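Local coordinates for ABC-type transport system, sugar-family extracellular solute-binding protein (Peptoclostridium difficile 630, PDB 6HNI) that binds tyrosine between its two lobes, probably for uptake by an ABC transporter, and has adhesive properties, at residues T164-V167 against N168-V171; V171-D174 against A175-Y179; I91-P94 against S95-A99. The protein carries 1 engineered substitution. All blocks are in the same frame, centred on the assembly; numbering follows the deposited sequence.

How the interactions relate
Along the chain, interaction 3 comes first, at the start of helix 93-102, directly after strand 87-91 of the five-stranded parallel sheet. Interactions 1 and 2 follow one another on helix 167-183, after strand 157-163 of the four-stranded parallel sheet; they share V171, and their centres lie about 11 Å apart. Interactions 1 and 3 meet side by side at the carboxylate of the bound tyrosine, with centres about 13 Å apart, and touch where N168 and V167 pack on T93. Interaction 2 lies about 22 Å from interaction 3, centre to centre. Two helix starts, each following a strand of a different sheet, thus meet at the ligand, as expected of a closed, two-lobed binding protein.

Interaction 1. Residues T164-V167 against N168-V171; sequences TSEV and NSKV. With TYR (tyrosine), chain B.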
loop_
_atom_site.group_PDB
_atom_site.type_symbol
_atom_site.label_atom_id
_atom_site.label_comp_id
_atom_site.label_asym_id
_atom_site.label_seq_id
_atom_site.Cartn_x
_atom_site.Cartn_y
_atom_site.Cartn_z
ATOM N N THR A 164 7.911 12.619 0.351
ATOM C CA THR A 164 8.367 13.087 -0.941
ATOM C C THR A 164 9.377 12.146 -1.594
ATOM O O THR A 164 9.640 12.267 -2.775
ATOM C CB THR A 164 8.948 14.506 -0.846
ATOM O OG1 THR A 164 10.033 14.504 0.074
ATOM C CG2 THR A 164 7.891 15.477 -0.365
ATOM N N SER A 165 9.933 11.218 -0.816
ATOM C CA SER A 165 10.828 10.170 -1.335
ATOM C C SER A 165 10.166 8.950 -1.936
ATOM O O SER A 165 10.887 8.134 -2.474
ATOM C CB SER A 165 11.752 9.660 -0.225
ATOM O OG SER A 165 12.541 10.707 0.261
ATOM N N GLU A 166 8.859 8.787 -1.806
ATOM C CA GLU A 166 8.148 7.633 -2.345
ATOM C C GLU A 166 7.500 7.972 -3.684
ATOM O O GLU A 166 6.526 8.756 -3.759
ATOM C CB GLU A 166 7.107 7.134 -1.322
ATOM C CG GLU A 166 7.709 6.438 -0.089
ATOM C CD GLU A 166 6.656 5.918 0.921
ATOM O OE1 GLU A 166 5.669 5.256 0.478
ATOM O OE2 GLU A 166 6.819 6.177 2.165
ATOM N N VAL A 167 7.971 7.338 -4.759
ATOM C CA VAL A 167 7.390 7.616 -6.066
ATOM C C VAL A 167 5.924 7.208 -6.120
ATOM O O VAL A 167 5.117 7.860 -6.768
ATOM C CB VAL A 167 8.236 7.019 -7.178
ATOM C CG1 VAL A 167 8.266 5.469 -7.137
ATOM C CG2 VAL A 167 7.738 7.495 -8.545
ATOM N N ASN A 168 5.581 6.132 -5.418
ATOM C CA ASN A 168 4.187 5.728 -5.280
ATOM C C ASN A 168 3.270 6.831 -4.775
ATOM O O ASN A 168 2.156 7.005 -5.274
ATOM C CB ASN A 168 4.025 4.469 -4.414
ATOM C CG ASN A 168 4.816 4.542 -3.100
ATOM O OD1 ASN A 168 6.049 4.471 -3.166
ATOM N ND2 ASN A 168 4.152 4.626 -1.956
ATOM N N SER A 169 3.773 7.600 -3.816
ATOM C CA SER A 169 3.004 8.710 -3.253
ATOM C C SER A 169 2.934 9.893 -4.181
ATOM O O SER A 169 1.851 10.493 -4.317
ATOM C CB SER A 169 3.554 9.080 -1.891
ATOM O OG SER A 169 3.434 7.970 -1.036
ATOM N N LYS A 170 4.035 10.199 -4.853
ATOM C CA LYS A 170 4.050 11.312 -5.796
ATOM C C LYS A 170 2.995 11.129 -6.889
ATOM O O LYS A 170 2.275 12.048 -7.243
ATOM C CB LYS A 170 5.443 11.479 -6.419
ATOM C CG LYS A 170 5.578 12.563 -7.465
ATOM C CD LYS A 170 6.774 12.361 -8.396
ATOM C CE LYS A 170 6.897 13.483 -9.428
ATOM N NZ LYS A 170 5.735 13.554 -10.366
ATOM N N VAL A 171 2.904 9.908 -7.446
ATOM C CA VAL A 171 1.933 9.636 -8.470
ATOM C C VAL A 171 0.506 9.841 -7.942
ATOM O O VAL A 171 -0.336 10.420 -8.637
ATOM C CB VAL A 171 2.121 8.180 -9.027
ATOM C CG1 VAL A 171 0.979 7.809 -9.930
ATOM C CG2 VAL A 171 3.447 8.059 -9.754
HETATM N N TYR B . 1.405 1.395 -2.323
HETATM C CA TYR B . 2.586 1.367 -1.441
HETATM C C TYR B . 3.843 1.198 -2.280
HETATM O O TYR B . 4.903 0.996 -1.701
HETATM C CB TYR B . 2.432 0.379 -0.267
HETATM C CG TYR B . 1.347 0.771 0.680
HETATM C CD1 TYR B . 1.493 1.951 1.467
HETATM C CD2 TYR B . 0.166 0.102 0.800
HETATM C CE1 TYR B . 0.471 2.368 2.279
HETATM C CE2 TYR B . -0.869 0.508 1.614
HETATM C CZ TYR B . -0.713 1.689 2.377
HETATM O OH TYR B . -1.742 2.118 3.192
HETATM O OXT TYR B . 3.800 1.359 -3.482
#
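E166 meets the start of helix 167-183 with both its backbone and its carboxylate. Its carbonyl O accepts K170 N at 3.1 Å, nearly in line with the C=O bond, while S169 N makes a weak bond to the same oxygen. Its side chain runs out extended beyond CG (chi2 -179°) and brings OE1 to N168 ND2 at 2.9 Å. This bond uses the anti lone pair of OE1, and OE1 lies close to the plane of the N168 amide, although carboxylate and amide planes are turned 34° apart. N163, N218 and L219 hold the same carboxylate from outside, and T216 O takes another bond from N168 ND2. With N168 CG tucked between backbone N and carbonyl carbon (chi1 48°), that CG lies 3.4 Å from OXT of the bound tyrosine. ND2 is 3.5 Å from ligand C, a face-to-face packing and not a hydrogen bond. V167, the next residue after E166, accepts V171 N on its carbonyl O at 3.1 Å. A helix start of this kind, with E166 at the N-cap position and the asparagine amide laid flat over the face of the ligand carboxylate, forms one wall of the tyrosine pocket in this periplasmic-binding-protein fold.

Interaction 2. Residues V171-D174 against A175-Y179; sequences VQVD and ALKEY
K177 lies back over V173, one turn earlier in the same helix. Its CB sits 3.7 Å from V173 O, the carbonyl that also accepts K177 N at 2.9 Å. CG of K177, placed anti to its own carbonyl carbon (chi1 -68°), comes to 3.5 Å from V173 O. CD then packs 4.0 Å from CG1 of V173, where the two side chains cross at a slant, aliphatic carbon against methyl. The chain bends about the CG-CD bond (chi3 81°), and NZ ends in a salt bridge with E189 on strand 186-192. The lysine therefore ties helix 167-183 to the strand that follows it, within the beta-alpha-beta unit built from strand 157-163, this helix and strand 186-192. V173 itself faces V160 and Y162 of strand 157-163, and L176, buried beside it, reaches V160 as well as L145 of helix 141-145. On the exposed flank, D174 OD1 stands 5.1 Å from K177 NZ, probably a weak electrostatic attraction; OD2 of D174 is salt-bridged to K170. Regular i to i+4 backbone bonds run underneath, among them L176 N to Q172 O at 2.8 Å and E178 N to D174 O at 2.9 Å.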
loop_
_atom_site.group_PDB
_atom_site.type_symbol
_atom_site.label_atom_id
_atom_site.label_comp_id
_atom_site.label_asym_id
_atom_site.label_seq_id
_atom_site.Cartn_x
_atom_site.Cartn_y
_atom_site.Cartn_z
ATOM N N VAL A 171 2.904 9.908 -7.446
ATOM C CA VAL A 171 1.933 9.636 -8.470
ATOM C C VAL A 171 0.506 9.841 -7.942
ATOM O O VAL A 171 -0.336 10.420 -8.637
ATOM C CB VAL A 171 2.121 8.180 -9.027
ATOM C CG1 VAL A 171 0.979 7.809 -9.930
ATOM C CG2 VAL A 171 3.447 8.059 -9.754
ATOM N N GLN A 172 0.229 9.403 -6.714
ATOM C CA GLN A 172 -1.088 9.542 -6.150
ATOM C C GLN A 172 -1.434 11.032 -5.837
ATOM O O GLN A 172 -2.580 11.430 -6.054
ATOM C CB GLN A 172 -1.189 8.715 -4.880
ATOM C CG GLN A 172 -1.182 7.185 -5.191
ATOM C CD GLN A 172 -1.158 6.337 -3.937
ATOM O OE1 GLN A 172 -2.141 6.225 -3.216
ATOM N NE2 GLN A 172 0.011 5.744 -3.667
ATOM N N VAL A 173 -0.456 11.788 -5.340
ATOM C CA VAL A 173 -0.675 13.241 -5.114
ATOM C C VAL A 173 -0.997 13.903 -6.447
ATOM O O VAL A 173 -1.896 14.770 -6.501
ATOM C CB VAL A 173 0.521 13.817 -4.363
ATOM C CG1 VAL A 173 0.410 15.367 -4.302
ATOM C CG2 VAL A 173 0.615 13.265 -2.955
ATOM N N ASP A 174 -0.291 13.569 -7.518
ATOM C CA ASP A 174 -0.602 14.168 -8.841
ATOM C C ASP A 174 -2.042 13.849 -9.254
ATOM O O ASP A 174 -2.743 14.713 -9.804
ATOM C CB ASP A 174 0.322 13.656 -9.926
ATOM C CG ASP A 174 1.683 14.213 -9.840
ATOM O OD1 ASP A 174 1.896 15.198 -9.121
ATOM O OD2 ASP A 174 2.575 13.657 -10.511
ATOM N N ALA A 175 -2.444 12.581 -9.046
ATOM C CA ALA A 175 -3.829 12.149 -9.326
ATOM C C ALA A 175 -4.853 12.917 -8.498
ATOM O O ALA A 175 -5.910 13.301 -9.025
ATOM C CB ALA A 175 -3.995 10.660 -9.151
ATOM N N LEU A 176 -4.535 13.134 -7.221
ATOM C CA LEU A 176 -5.403 13.916 -6.366
ATOM C C LEU A 176 -5.580 15.345 -6.875
ATOM O O LEU A 176 -6.705 15.889 -6.914
ATOM C CB LEU A 176 -4.846 13.936 -4.954
ATOM C CG LEU A 176 -5.618 14.734 -3.947
ATOM C CD1 LEU A 176 -7.016 14.241 -3.771
ATOM C CD2 LEU A 176 -4.914 14.678 -2.611
ATOM N N LYS A 177 -4.467 15.957 -7.264
ATOM C CA LYS A 177 -4.532 17.331 -7.793
ATOM C C LYS A 177 -5.294 17.382 -9.098
ATOM O O LYS A 177 -6.021 18.354 -9.347
ATOM C CB LYS A 177 -3.158 17.940 -7.944
ATOM C CG LYS A 177 -2.465 18.202 -6.620
ATOM C CD LYS A 177 -0.969 18.295 -6.726
ATOM C CE LYS A 177 -0.466 19.622 -7.180
ATOM N NZ LYS A 177 1.003 19.679 -6.886
ATOM N N GLU A 178 -5.154 16.367 -9.959
ATOM C CA GLU A 178 -5.912 16.341 -11.188
ATOM C C GLU A 178 -7.417 16.235 -10.916
ATOM O O GLU A 178 -8.227 16.992 -11.508
ATOM C CB GLU A 178 -5.446 15.168 -12.075
ATOM C CG GLU A 178 -6.225 15.006 -13.362
ATOM C CD GLU A 178 -5.852 16.038 -14.419
ATOM O OE1 GLU A 178 -5.035 16.964 -14.138
ATOM O OE2 GLU A 178 -6.384 15.918 -15.546
ATOM N N TYR A 179 -7.804 15.342 -10.020
ATOM C CA TYR A 179 -9.192 15.220 -9.622
ATOM C C TYR A 179 -9.731 16.545 -9.056
ATOM O O TYR A 179 -10.829 16.979 -9.394
ATOM C CB TYR A 179 -9.358 14.113 -8.593
ATOM C CG TYR A 179 -10.772 13.846 -8.119
ATOM C CD1 TYR A 179 -11.332 14.622 -7.132
ATOM C CD2 TYR A 179 -11.513 12.775 -8.598
ATOM C CE1 TYR A 179 -12.591 14.378 -6.664
ATOM C CE2 TYR A 179 -12.782 12.531 -8.132
ATOM C CZ TYR A 179 -13.315 13.344 -7.158
ATOM O OH TYR A 179 -14.574 13.160 -6.665
#

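Interaction 3. Residues I91-P94 against S95-A99; sequences ISTP and SAQAA. With TYR (tyrosine), chain B.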
loop_
_atom_site.group_PDB
_atom_site.type_symbol
_atom_site.label_atom_id
_atom_site.label_comp_id
_atom_site.label_asym_id
_atom_site.label_seq_id
_atom_site.Cartn_x
_atom_site.Cartn_y
_atom_site.Cartn_z
ATOM N N ILE A 91 7.611 -6.690 -1.111
ATOM C CA ILE A 91 6.377 -6.130 -0.647
ATOM C C ILE A 91 6.656 -4.643 -0.383
ATOM O O ILE A 91 7.351 -4.330 0.579
ATOM C CB ILE A 91 5.880 -6.820 0.640
ATOM C CG1 ILE A 91 5.690 -8.351 0.412
ATOM C CG2 ILE A 91 4.621 -6.181 1.176
ATOM C CD1 ILE A 91 5.461 -9.041 1.723
ATOM N N SER A 92 6.015 -3.834 -1.234
ATOM C CA SER A 92 6.123 -2.332 -1.306
ATOM C C SER A 92 7.086 -1.900 -2.376
ATOM O O SER A 92 8.052 -2.576 -2.744
ATOM C CB SER A 92 6.508 -1.676 0.027
ATOM O OG SER A 92 7.908 -1.707 0.223
ATOM N N THR A 93 6.909 -0.606 -2.786
ATOM C CA THR A 93 7.762 0.006 -3.774
ATOM C C THR A 93 9.225 0.052 -3.333
ATOM O O THR A 93 10.104 -0.311 -4.086
ATOM C CB THR A 93 7.209 1.347 -4.273
ATOM O OG1 THR A 93 5.970 1.151 -4.923
ATOM C CG2 THR A 93 8.166 2.043 -5.205
ATOM N N PRO A 94 9.516 0.626 -2.139
ATOM C CA PRO A 94 10.920 0.629 -1.717
ATOM C C PRO A 94 11.607 -0.750 -1.678
ATOM O O PRO A 94 12.772 -0.883 -2.115
ATOM C CB PRO A 94 10.884 1.339 -0.347
ATOM C CG PRO A 94 9.610 2.120 -0.365
ATOM C CD PRO A 94 8.649 1.242 -1.137
ATOM N N SER A 95 10.877 -1.756 -1.191
ATOM C CA SER A 95 11.490 -3.082 -1.138
ATOM C C SER A 95 11.732 -3.673 -2.540
ATOM O O SER A 95 12.772 -4.269 -2.779
ATOM C CB SER A 95 10.578 -3.985 -0.319
ATOM O OG SER A 95 10.387 -3.540 1.027
ATOM N N ALA A 96 10.782 -3.425 -3.440
ATOM C CA ALA A 96 10.898 -3.859 -4.827
ATOM C C ALA A 96 12.007 -3.180 -5.584
ATOM O O ALA A 96 12.731 -3.772 -6.357
ATOM C CB ALA A 96 9.573 -3.708 -5.535
ATOM N N GLN A 97 12.107 -1.844 -5.381
ATOM C CA GLN A 97 13.174 -1.104 -6.040
ATOM C C GLN A 97 14.557 -1.585 -5.602
ATOM O O GLN A 97 15.463 -1.725 -6.446
ATOM C CB GLN A 97 13.040 0.423 -5.816
ATOM C CG GLN A 97 11.888 0.984 -6.574
ATOM C CD GLN A 97 11.781 2.501 -6.365
ATOM O OE1 GLN A 97 11.742 2.960 -5.211
ATOM N NE2 GLN A 97 11.641 3.233 -7.463
ATOM N N ALA A 98 14.688 -1.867 -4.314
ATOM C CA ALA A 98 15.937 -2.408 -3.805
ATOM C C ALA A 98 16.278 -3.796 -4.418
ATOM O O ALA A 98 17.395 -4.040 -4.764
ATOM C CB ALA A 98 15.919 -2.492 -2.311
ATOM N N ALA A 99 15.266 -4.672 -4.466
ATOM C CA ALA A 99 15.441 -6.026 -5.038
ATOM C C ALA A 99 15.898 -5.893 -6.498
ATOM O O ALA A 99 16.858 -6.534 -6.916
ATOM C CB ALA A 99 14.139 -6.770 -4.931
HETATM N N TYR B . 1.405 1.395 -2.323
HETATM C CA TYR B . 2.586 1.367 -1.441
HETATM C C TYR B . 3.843 1.198 -2.280
HETATM O O TYR B . 4.903 0.996 -1.701
HETATM C CB TYR B . 2.432 0.379 -0.267
HETATM C CG TYR B . 1.347 0.771 0.680
HETATM C CD1 TYR B . 1.493 1.951 1.467
HETATM C CD2 TYR B . 0.166 0.102 0.800
HETATM C CE1 TYR B . 0.471 2.368 2.279
HETATM C CE2 TYR B . -0.869 0.508 1.614
HETATM C CZ TYR B . -0.713 1.689 2.377
HETATM O OH TYR B . -1.742 2.118 3.192
HETATM O OXT TYR B . 3.800 1.359 -3.482
#
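S95 folds back beneath the first turn of helix 93-102, where the polar packing is close. Its OG, set anti to its own carbonyl carbon, lies 3.2 Å from I91 O and also 3.2 Å from OG of S92. S92 is the N-cap residue, and its carbonyl O receives A96 N at 2.9 Å, nearly in line with the C=O bond. CB of A96 rests against that same oxygen. One residue on, T93 O takes Q97 N at 2.8 Å, again almost straight on.

At the N-terminal end of the helix, two bonds from T93 grip the carboxylate of the bound tyrosine. T93 N gives its hydrogen to ligand O at 2.8 Å, with an N-H...O angle of 176°, and T93 OG1 donates to ligand OXT at 2.6 Å. With chi1 at -63°, OG1 lies beside the backbone N, which lets one residue hold both oxygens. The helix dipole probably favours the anion as well.

The looser side belongs to P94 and Q97, both partly exposed. Q97 slants across T93, its OE1 3.7 Å from the CG2 methyl of T93 in mere van der Waals contact, while its NE2 is hydrogen-bonded to A119 O. P94, lacking an N-H, brings only carbon near the ligand through CD, and its carbonyl O accepts A98 N at 3.1 Å with the donor tilted 29° from the carbonyl plane.

Within its lobe this helix forms the crossover between parallel strands 87-91 and 108-113. A96 and A99 pack down on I110 and I108 of the second strand, and I91 reaches helix 35-50; across the cleft, in the other lobe, T93 and Q97 meet V167 at the start of helix 167-183.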